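Local coordinates for peptidyl-prolyl cis-trans isomerase ([Pseudomonas syringae] pv. tomato str. DC3000, PDB 5XB0), which probably catalyses the cis-trans isomerisation of peptide bonds preceding proline in proteins, through an FKBP-type domain that forms one piece of a longer protein, at residues A18-K23 against R98-S103; D31-T36 against T85-N90; S79-W84 against L122-E127; Q105-E110 against D114-F119. All blocks are in the same frame, centred on the assembly; numbering follows the deposited sequence.

Contact 1. Residues A18-K23 against R98-S103; sequences AGEKAK and RLVIPS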
# COMPACT_ATOMS: atom_id res chain seq x y z
N ALA A 18 -9.53 -0.58 10.93
CA ALA A 18 -10.81 -1.25 11.08
C ALA A 18 -11.91 -0.53 10.31
O ALA A 18 -12.82 -1.16 9.77
CB ALA A 18 -11.19 -1.37 12.55
N GLY A 19 -11.83 0.80 10.27
CA GLY A 19 -12.80 1.61 9.57
C GLY A 19 -12.73 1.31 8.09
O GLY A 19 -13.75 1.10 7.44
N GLU A 20 -11.51 1.27 7.56
CA GLU A 20 -11.34 1.00 6.12
C GLU A 20 -11.80 -0.41 5.78
O GLU A 20 -12.39 -0.64 4.71
CB GLU A 20 -9.88 1.21 5.69
CG GLU A 20 -9.38 2.65 5.83
CD GLU A 20 -10.15 3.64 4.98
OE1 GLU A 20 -10.35 3.34 3.78
OE2 GLU A 20 -10.58 4.69 5.52
N LYS A 21 -11.54 -1.36 6.68
CA LYS A 21 -11.88 -2.77 6.44
C LYS A 21 -13.39 -2.99 6.29
O LYS A 21 -13.84 -3.90 5.57
CB LYS A 21 -11.32 -3.62 7.59
CG LYS A 21 -11.46 -5.13 7.42
CD LYS A 21 -10.74 -5.84 8.54
CE LYS A 21 -11.20 -7.29 8.67
NZ LYS A 21 -10.48 -8.00 9.77
N ALA A 22 -14.17 -2.14 6.95
CA ALA A 22 -15.62 -2.31 7.02
C ALA A 22 -16.33 -1.74 5.80
O ALA A 22 -17.53 -1.96 5.62
CB ALA A 22 -16.16 -1.65 8.28
N LYS A 23 -15.59 -1.02 4.96
CA LYS A 23 -16.21 -0.33 3.83
C LYS A 23 -16.62 -1.30 2.73
O LYS A 23 -16.02 -2.37 2.59
CB LYS A 23 -15.26 0.74 3.28
CG LYS A 23 -15.03 1.87 4.28
CD LYS A 23 -14.14 2.96 3.70
CE LYS A 23 -14.05 4.12 4.68
NZ LYS A 23 -13.22 5.25 4.18
N ARG A 98 -6.97 0.50 -5.00
CA ARG A 98 -6.66 1.23 -3.79
C ARG A 98 -6.20 0.21 -2.76
O ARG A 98 -6.86 -0.81 -2.55
CB ARG A 98 -7.88 2.02 -3.30
CG ARG A 98 -7.68 2.72 -1.95
CD ARG A 98 -8.88 3.64 -1.70
NE ARG A 98 -8.73 4.55 -0.57
CZ ARG A 98 -9.04 4.20 0.67
NH1 ARG A 98 -9.46 2.97 0.91
NH2 ARG A 98 -8.90 5.07 1.67
N LEU A 99 -5.04 0.45 -2.17
CA LEU A 99 -4.52 -0.40 -1.10
C LEU A 99 -4.36 0.39 0.17
O LEU A 99 -3.77 1.47 0.16
CB LEU A 99 -3.15 -0.99 -1.47
CG LEU A 99 -3.05 -1.89 -2.69
CD1 LEU A 99 -1.61 -2.39 -2.84
CD2 LEU A 99 -4.02 -3.07 -2.58
N VAL A 100 -4.85 -0.15 1.28
CA VAL A 100 -4.56 0.42 2.59
C VAL A 100 -3.66 -0.57 3.30
O VAL A 100 -4.02 -1.72 3.48
CB VAL A 100 -5.83 0.68 3.43
CG1 VAL A 100 -5.47 1.37 4.73
CG2 VAL A 100 -6.81 1.53 2.65
N ILE A 101 -2.47 -0.11 3.67
CA ILE A 101 -1.42 -1.00 4.17
C ILE A 101 -1.11 -0.65 5.62
O ILE A 101 -0.74 0.49 5.92
CB ILE A 101 -0.15 -0.87 3.28
CG1 ILE A 101 -0.53 -1.19 1.82
CG2 ILE A 101 0.96 -1.78 3.77
CD1 ILE A 101 0.59 -1.04 0.83
N PRO A 102 -1.26 -1.63 6.53
CA PRO A 102 -0.92 -1.38 7.94
C PRO A 102 0.54 -1.06 8.10
O PRO A 102 1.36 -1.48 7.28
CB PRO A 102 -1.29 -2.69 8.65
CG PRO A 102 -1.24 -3.72 7.59
CD PRO A 102 -1.65 -3.03 6.30
N SER A 103 0.88 -0.30 9.14
CA SER A 103 2.25 0.18 9.25
C SER A 103 3.22 -0.99 9.37
O SER A 103 4.36 -0.86 8.92
CB SER A 103 2.42 1.14 10.43
OG SER A 103 2.38 0.48 11.68
O HOH W 1 -10.67 1.28 2.28
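The guanidinium of Arg-98 turns its edge to the carboxylate of Glu-20, the CD of Glu-20 lying in the guanidinium plane, while the two flat groups are turned 51° against each other. Both terminal nitrogens converge on one oxygen: Glu-20 OE1 lies 3.0 Å from Arg-98 NH1 and 3.1 Å from Arg-98 NH2. The NH1 bond runs nearly along the C-O axis, whereas NH2 comes in from above the carboxylate plane. Both N-H...O bonds are bent. A water adds to the load on OE1, donating to it at 2.6 Å. The second oxygen, OE2, takes Lys-23 NZ on its syn side at 3.0 Å, so the carboxylate sits between two cations in a salt-bridge network and would be expected to stay ionised. This network ties the C-terminal part of helix 6-21 and Lys-23 to strand 96-101 of the antiparallel FKBP sheet. Arg-98 reaches the helix with CG anti to the backbone N (chi1 175°) and the chain stretched from CG to NE; Glu-20 instead folds at chi2, and the two side chains cross at about a right angle. On the strand side, CG2 of Val-100 approaches Glu-20 OE1 to 4.1 Å. Val-100 also packs on Phe-16 and Met-17 of the same helix, and Leu-34 touches both Glu-20 and Val-100.

Contact 2. Residues D31-T36 against T85-N90; sequences DGILMT and TSALQN
Ala-87 O is held by two donors of one residue, Asn-90 N at 3.0 Å and Asn-90 ND2 at 3.1 Å, both arriving from the same face of the carbonyl plane. This double grip closes the backbone turn of 87-90, while the methyl group of Ala-87 meets the other segment: its CB lies 3.8 Å from CG2 of Ile-33, the closest approach across the contact. Ile-33 presents two branches to the helix. CG2 stands anti to the backbone N and rests on Ala-87, whereas CG1 swings to the other side (chi1 -75°) and carries CD1 to 4.2 Å from Ser-86 OG. At the margin, OD2 of Asp-31 comes no nearer to Ser-86 OG than 4.3 Å, so no hydrogen bond joins the segments; the hydroxyl instead makes a weak bond to Ser-82 O within its own helix. A further clasp, Gln-89 NE2 to Thr-85 O at 2.8 Å, is nearly straight at 171° and ties its side chain back to the backbone one turn earlier. The contact thus sets the short helix of the FKBP domain against the residues leading into strand 34-37, with Leu-99 of the neighbouring strand 96-101 touching Ala-87 and Gln-105 packing beside Ile-33.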
# COMPACT_ATOMS: atom_id res chain seq x y z
N ASP A 31 -1.89 -10.53 5.33
CA ASP A 31 -1.17 -9.63 6.23
C ASP A 31 -1.88 -8.29 6.46
O ASP A 31 -1.23 -7.28 6.73
CB ASP A 31 0.25 -9.39 5.70
CG ASP A 31 1.07 -10.67 5.65
OD1 ASP A 31 0.91 -11.52 6.56
OD2 ASP A 31 1.87 -10.84 4.70
N GLY A 32 -3.20 -8.30 6.37
CA GLY A 32 -3.98 -7.14 6.75
C GLY A 32 -4.10 -6.02 5.72
O GLY A 32 -4.69 -4.98 6.00
N ILE A 33 -3.54 -6.21 4.53
CA ILE A 33 -3.67 -5.22 3.47
C ILE A 33 -5.11 -5.21 2.97
O ILE A 33 -5.70 -6.28 2.74
CB ILE A 33 -2.69 -5.47 2.29
CG1 ILE A 33 -1.26 -5.08 2.66
CG2 ILE A 33 -3.08 -4.63 1.07
CD1 ILE A 33 -0.57 -6.01 3.61
N LEU A 34 -5.68 -4.02 2.80
CA LEU A 34 -7.06 -3.86 2.37
C LEU A 34 -7.13 -3.30 0.96
O LEU A 34 -6.56 -2.25 0.68
CB LEU A 34 -7.82 -2.94 3.31
CG LEU A 34 -7.71 -3.28 4.80
CD1 LEU A 34 -8.28 -2.15 5.66
CD2 LEU A 34 -8.41 -4.60 5.10
N MET A 35 -7.85 -3.99 0.09
CA MET A 35 -7.90 -3.62 -1.31
C MET A 35 -9.31 -3.24 -1.74
O MET A 35 -10.30 -3.91 -1.39
CB MET A 35 -7.39 -4.78 -2.19
CG MET A 35 -7.33 -4.48 -3.68
SD MET A 35 -8.88 -4.79 -4.57
CE MET A 35 -8.84 -6.57 -4.69
N THR A 36 -9.40 -2.16 -2.50
CA THR A 36 -10.62 -1.80 -3.19
C THR A 36 -10.32 -1.71 -4.68
O THR A 36 -9.35 -1.06 -5.06
CB THR A 36 -11.18 -0.46 -2.70
OG1 THR A 36 -11.25 -0.46 -1.26
CG2 THR A 36 -12.57 -0.21 -3.28
N THR A 85 4.72 -6.24 -1.83
CA THR A 85 5.17 -7.57 -2.21
C THR A 85 4.03 -8.59 -2.21
O THR A 85 3.85 -9.34 -3.16
CB THR A 85 6.27 -8.07 -1.29
OG1 THR A 85 7.34 -7.11 -1.27
CG2 THR A 85 6.81 -9.41 -1.78
N SER A 86 3.28 -8.62 -1.12
CA SER A 86 2.21 -9.59 -1.02
C SER A 86 0.99 -9.17 -1.83
O SER A 86 0.42 -9.98 -2.54
CB SER A 86 1.81 -9.81 0.44
OG SER A 86 1.48 -8.59 1.06
N ALA A 87 0.58 -7.92 -1.70
CA ALA A 87 -0.69 -7.53 -2.30
C ALA A 87 -0.63 -7.58 -3.82
O ALA A 87 -1.57 -8.04 -4.47
CB ALA A 87 -1.10 -6.13 -1.84
N LEU A 88 0.48 -7.12 -4.39
CA LEU A 88 0.50 -6.96 -5.85
C LEU A 88 0.58 -8.30 -6.59
O LEU A 88 0.27 -8.37 -7.79
CB LEU A 88 1.65 -6.04 -6.25
CG LEU A 88 1.50 -4.59 -5.79
CD1 LEU A 88 2.60 -3.69 -6.36
CD2 LEU A 88 0.11 -4.05 -6.15
N GLN A 89 0.94 -9.37 -5.90
CA GLN A 89 0.89 -10.70 -6.53
C GLN A 89 -0.53 -11.10 -6.93
O GLN A 89 -0.72 -12.01 -7.74
CB GLN A 89 1.47 -11.75 -5.60
CG GLN A 89 2.97 -11.65 -5.48
CD GLN A 89 3.53 -12.65 -4.50
OE1 GLN A 89 3.49 -13.87 -4.74
NE2 GLN A 89 4.02 -12.16 -3.37
N ASN A 90 -1.52 -10.40 -6.37
CA ASN A 90 -2.92 -10.65 -6.68
C ASN A 90 -3.44 -9.82 -7.84
O ASN A 90 -4.55 -10.04 -8.33
CB ASN A 90 -3.78 -10.33 -5.46
CG ASN A 90 -3.45 -11.21 -4.29
OD1 ASN A 90 -3.80 -12.39 -4.29
ND2 ASN A 90 -2.78 -10.66 -3.28

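Contact 3. Residues S79-W84 against L122-E127; sequences SVISGW and LVFEIE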
# COMPACT_ATOMS: atom_id res chain seq x y z
N SER A 79 11.87 -5.98 -3.29
CA SER A 79 12.69 -4.88 -2.81
C SER A 79 11.88 -3.65 -2.42
O SER A 79 12.44 -2.57 -2.22
CB SER A 79 13.72 -4.49 -3.87
OG SER A 79 14.63 -5.54 -4.08
N VAL A 80 10.57 -3.82 -2.31
CA VAL A 80 9.67 -2.75 -1.89
C VAL A 80 9.07 -3.08 -0.53
O VAL A 80 9.35 -4.15 0.04
CB VAL A 80 8.53 -2.52 -2.92
CG1 VAL A 80 9.10 -1.97 -4.23
CG2 VAL A 80 7.76 -3.80 -3.16
N ILE A 81 8.24 -2.19 0.01
CA ILE A 81 7.61 -2.48 1.30
C ILE A 81 6.82 -3.77 1.19
O ILE A 81 6.28 -4.09 0.13
CB ILE A 81 6.70 -1.33 1.81
CG1 ILE A 81 5.68 -0.93 0.75
CG2 ILE A 81 7.53 -0.11 2.24
CD1 ILE A 81 4.59 -0.02 1.28
N SER A 82 6.79 -4.54 2.27
CA SER A 82 6.27 -5.89 2.18
C SER A 82 4.78 -5.92 1.82
O SER A 82 4.33 -6.89 1.23
CB SER A 82 6.54 -6.66 3.49
OG SER A 82 6.06 -5.95 4.61
N GLY A 83 4.04 -4.86 2.13
CA GLY A 83 2.64 -4.79 1.75
C GLY A 83 2.45 -4.80 0.24
O GLY A 83 1.48 -5.35 -0.27
N TRP A 84 3.37 -4.17 -0.49
CA TRP A 84 3.33 -4.25 -1.96
C TRP A 84 3.68 -5.67 -2.43
O TRP A 84 3.04 -6.22 -3.33
CB TRP A 84 4.29 -3.26 -2.61
CG TRP A 84 3.78 -1.85 -2.77
CD1 TRP A 84 2.95 -1.17 -1.93
CD2 TRP A 84 4.08 -0.96 -3.85
NE1 TRP A 84 2.71 0.09 -2.42
CE2 TRP A 84 3.40 0.25 -3.60
CE3 TRP A 84 4.86 -1.07 -5.01
CZ2 TRP A 84 3.47 1.34 -4.46
CZ3 TRP A 84 4.93 0.02 -5.87
CH2 TRP A 84 4.24 1.21 -5.59
N LEU A 122 -0.57 3.35 5.39
CA LEU A 122 -0.41 4.10 4.14
C LEU A 122 -1.52 3.77 3.16
O LEU A 122 -1.98 2.63 3.10
CB LEU A 122 0.94 3.79 3.50
CG LEU A 122 2.17 4.03 4.38
CD1 LEU A 122 3.45 3.70 3.61
CD2 LEU A 122 2.18 5.48 4.85
N VAL A 123 -1.95 4.76 2.39
CA VAL A 123 -3.00 4.56 1.39
C VAL A 123 -2.43 4.78 0.01
O VAL A 123 -1.94 5.86 -0.29
CB VAL A 123 -4.18 5.52 1.62
CG1 VAL A 123 -5.29 5.23 0.63
CG2 VAL A 123 -4.70 5.39 3.06
N PHE A 124 -2.47 3.75 -0.82
CA PHE A 124 -1.95 3.84 -2.19
C PHE A 124 -3.06 3.74 -3.22
O PHE A 124 -4.00 2.98 -3.05
CB PHE A 124 -0.95 2.72 -2.47
CG PHE A 124 0.35 2.89 -1.78
CD1 PHE A 124 1.38 3.58 -2.39
CD2 PHE A 124 0.57 2.33 -0.53
CE1 PHE A 124 2.61 3.72 -1.76
CE2 PHE A 124 1.80 2.48 0.11
CZ PHE A 124 2.82 3.17 -0.51
N GLU A 125 -2.93 4.51 -4.29
CA GLU A 125 -3.69 4.20 -5.49
C GLU A 125 -2.67 3.75 -6.54
O GLU A 125 -1.71 4.45 -6.78
CB GLU A 125 -4.50 5.40 -5.96
CG GLU A 125 -5.63 5.72 -4.99
CD GLU A 125 -6.77 6.50 -5.62
OE1 GLU A 125 -6.87 6.51 -6.87
OE2 GLU A 125 -7.57 7.08 -4.86
N ILE A 126 -2.89 2.56 -7.11
CA ILE A 126 -1.91 1.94 -7.99
C ILE A 126 -2.55 1.48 -9.29
O ILE A 126 -3.59 0.83 -9.27
CB ILE A 126 -1.24 0.72 -7.31
CG1 ILE A 126 -0.55 1.14 -6.02
CG2 ILE A 126 -0.26 0.03 -8.26
CD1 ILE A 126 0.01 -0.00 -5.24
N GLU A 127 -1.94 1.83 -10.41
CA GLU A 127 -2.31 1.28 -11.71
C GLU A 127 -1.20 0.35 -12.17
O GLU A 127 -0.04 0.75 -12.25
CB GLU A 127 -2.53 2.38 -12.75
CG GLU A 127 -2.98 1.80 -14.10
CD GLU A 127 -3.24 2.85 -15.15
OE1 GLU A 127 -3.97 2.52 -16.12
OE2 GLU A 127 -2.72 3.98 -15.02
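Trp-84 of the short helix 82-87 faces strand 122-132 in the core of the FKBP fold, where a tryptophan at the start of this helix characteristically forms the floor of the proline-binding pocket. Its indole makes a T-shaped stack with Phe-124: the edge bearing NE1 is directed at the face of the phenyl ring, the planes standing at 76° and the centroids of the five-membered and phenyl rings 4.5 Å apart. NE1 lies almost over the middle of the phenyl ring, 3.6 Å from Phe-124 CE2, and the six-membered part of the indole follows with CZ2 at 3.7 Å from Phe-124 CD1. Ile-126, two residues farther along the strand, brings CD1 obliquely against the indole, 3.8 Å from Trp-84 CE2. Ile-81, at the N-cap position, approaches Phe-124 from the opposite direction. Its CG1 lies between the backbone N and the carbonyl carbon (chi1 52°), which sends CD1 to 3.9 Å from Phe-124 CE2. Tyr-56 makes a second edge-to-face pair with Trp-84. A tartrate, probably from the crystallisation liquor, accepts a hydrogen bond from Ile-81 N, consistent with a ligand pocket at this helix start. No hydrogen bond crosses between the segments; the interface is aromatic and aliphatic, and the indole is held between Phe-124 at its edge and the aliphatic Ile-126. With the N-H end of the indole over the ring centre, the electron-rich phenyl face probably offers it a favourable electrostatic partner in this buried setting.

Contact 4. Residues Q105-E110 against D114-F119; sequences QAYGAE and DLIDPF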
# COMPACT_ATOMS: atom_id res chain seq x y z
N GLN A 105 3.37 -3.46 7.65
CA GLN A 105 3.67 -3.91 6.29
C GLN A 105 4.20 -2.75 5.45
O GLN A 105 4.30 -2.85 4.22
CB GLN A 105 2.43 -4.54 5.66
CG GLN A 105 2.06 -5.87 6.25
CD GLN A 105 3.03 -6.95 5.80
OE1 GLN A 105 3.45 -6.97 4.64
NE2 GLN A 105 3.41 -7.82 6.70
N ALA A 106 4.54 -1.66 6.12
CA ALA A 106 5.06 -0.46 5.47
C ALA A 106 6.33 -0.02 6.21
O ALA A 106 7.32 -0.76 6.20
CB ALA A 106 4.01 0.63 5.46
N TYR A 107 6.31 1.12 6.89
CA TYR A 107 7.53 1.58 7.56
C TYR A 107 7.53 1.37 9.08
O TYR A 107 8.50 1.71 9.76
CB TYR A 107 7.80 3.06 7.24
CG TYR A 107 8.07 3.27 5.76
CD1 TYR A 107 9.31 2.99 5.21
CD2 TYR A 107 7.06 3.69 4.90
CE1 TYR A 107 9.55 3.15 3.86
CE2 TYR A 107 7.29 3.85 3.54
CZ TYR A 107 8.54 3.58 3.03
OH TYR A 107 8.78 3.73 1.69
N GLY A 108 6.44 0.81 9.61
CA GLY A 108 6.45 0.28 10.97
C GLY A 108 6.74 1.28 12.07
O GLY A 108 6.43 2.47 11.97
N ALA A 109 7.32 0.78 13.16
CA ALA A 109 7.67 1.62 14.30
C ALA A 109 8.72 2.67 13.96
O ALA A 109 8.76 3.73 14.58
CB ALA A 109 8.17 0.76 15.44
N GLU A 110 9.57 2.37 13.00
CA GLU A 110 10.66 3.27 12.66
C GLU A 110 10.18 4.47 11.84
O GLU A 110 10.70 5.58 11.97
CB GLU A 110 11.76 2.53 11.90
CG GLU A 110 12.88 3.45 11.42
CD GLU A 110 14.18 2.71 11.12
OE1 GLU A 110 14.14 1.50 10.83
OE2 GLU A 110 15.24 3.37 11.18
N ASP A 114 11.33 12.21 9.64
CA ASP A 114 10.25 13.15 9.88
C ASP A 114 9.21 13.15 8.76
O ASP A 114 8.21 13.87 8.86
CB ASP A 114 10.81 14.56 10.07
CG ASP A 114 11.69 14.68 11.30
OD1 ASP A 114 11.61 13.80 12.19
OD2 ASP A 114 12.46 15.66 11.38
N LEU A 115 9.43 12.35 7.72
CA LEU A 115 8.53 12.32 6.56
C LEU A 115 7.32 11.40 6.76
O LEU A 115 6.21 11.71 6.30
CB LEU A 115 9.31 11.90 5.30
CG LEU A 115 10.47 12.84 4.97
CD1 LEU A 115 11.24 12.36 3.76
CD2 LEU A 115 9.96 14.26 4.75
N ILE A 116 7.52 10.27 7.43
CA ILE A 116 6.43 9.38 7.79
C ILE A 116 6.60 8.99 9.25
O ILE A 116 7.65 8.47 9.62
CB ILE A 116 6.38 8.11 6.91
CG1 ILE A 116 6.19 8.49 5.43
CG2 ILE A 116 5.24 7.19 7.34
CD1 ILE A 116 6.21 7.30 4.49
N ASP A 117 5.60 9.28 10.08
CA ASP A 117 5.71 9.02 11.51
C ASP A 117 5.67 7.52 11.79
O ASP A 117 5.19 6.73 10.97
CB ASP A 117 4.57 9.70 12.27
CG ASP A 117 4.68 11.21 12.27
OD1 ASP A 117 5.79 11.73 12.04
OD2 ASP A 117 3.65 11.87 12.50
N PRO A 118 6.19 7.11 12.95
CA PRO A 118 5.96 5.74 13.42
C PRO A 118 4.48 5.37 13.38
O PRO A 118 3.63 6.22 13.61
CB PRO A 118 6.47 5.79 14.87
CG PRO A 118 7.56 6.83 14.82
CD PRO A 118 7.04 7.88 13.87
N PHE A 119 4.19 4.11 13.05
CA PHE A 119 2.84 3.55 13.16
C PHE A 119 1.84 4.27 12.27
O PHE A 119 0.70 4.50 12.66
CB PHE A 119 2.38 3.57 14.62
CG PHE A 119 3.36 2.94 15.55
CD1 PHE A 119 3.69 1.61 15.40
CD2 PHE A 119 4.00 3.68 16.53
CE1 PHE A 119 4.62 1.01 16.24
CE2 PHE A 119 4.92 3.08 17.39
CZ PHE A 119 5.23 1.75 17.24
O HOH W 2 5.29 4.15 9.98
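Ala-109 and Ile-116, with Phe-119 close behind, carry this contact between the two arms of the long loop joining strands 96-101 and 122-132, the segment that in FKBP domains overhangs the active-site pocket. Ala-109 lies over one face of the Phe-119 ring: its CA makes a CH-pi contact, 4.0 Å from the ring centroid and 26° off the normal, and its CB adds an apolar touch at 3.6 Å from Phe-119 CZ. Residues Thr-6, Ala-9, Leu-10 and Glu-13 of helix 6-21 also pack against Phe-119, placing this ring between the loop and the N-terminal helix. Ile-116 works at the other end of the contact. With CG1 anti to the carbonyl carbon (chi1 -60°) and the chain extended beyond it, CD1 reaches Tyr-107, 3.7 Å from CD2 of that ring, and the two side chains cross at about a right angle. Tyr-107 in turn packs on Ile-81 and makes a weak hydrogen bond through OH to a tartrate probably taken up from the crystallisation liquor. Between these apolar ends the backbones are joined directly: Phe-119 N donates to Gly-108 O at 3.0 Å, almost straight at 175°, though the N-H arrives from above the carbonyl plane. A water donates to both Gly-108 O and Asp-117 O, bridging the arms at 2.8 Å from each oxygen.

Overall arrangement
From the N terminus, contact 1 opens at the end of helix 6-21 and closes a long loop when strand 96-101 is reached. Contact 2, joining 31-36 to 85-90, lies wholly within that loop. Contact 3 starts at 79-84, between the two halves of contact 2, and closes only on strand 122-132, so it crosses both earlier contacts. Contact 4 lies within the span of contact 3, after contact 1 has closed, and folds the last long loop on itself. Strands 34-37, 96-101 and 122-132 adjoin in one sheet and link contacts 1, 2 and 3; helix 82-87 serves contacts 2 and 3, and Gln-105 bonds it to the loop of contact 4.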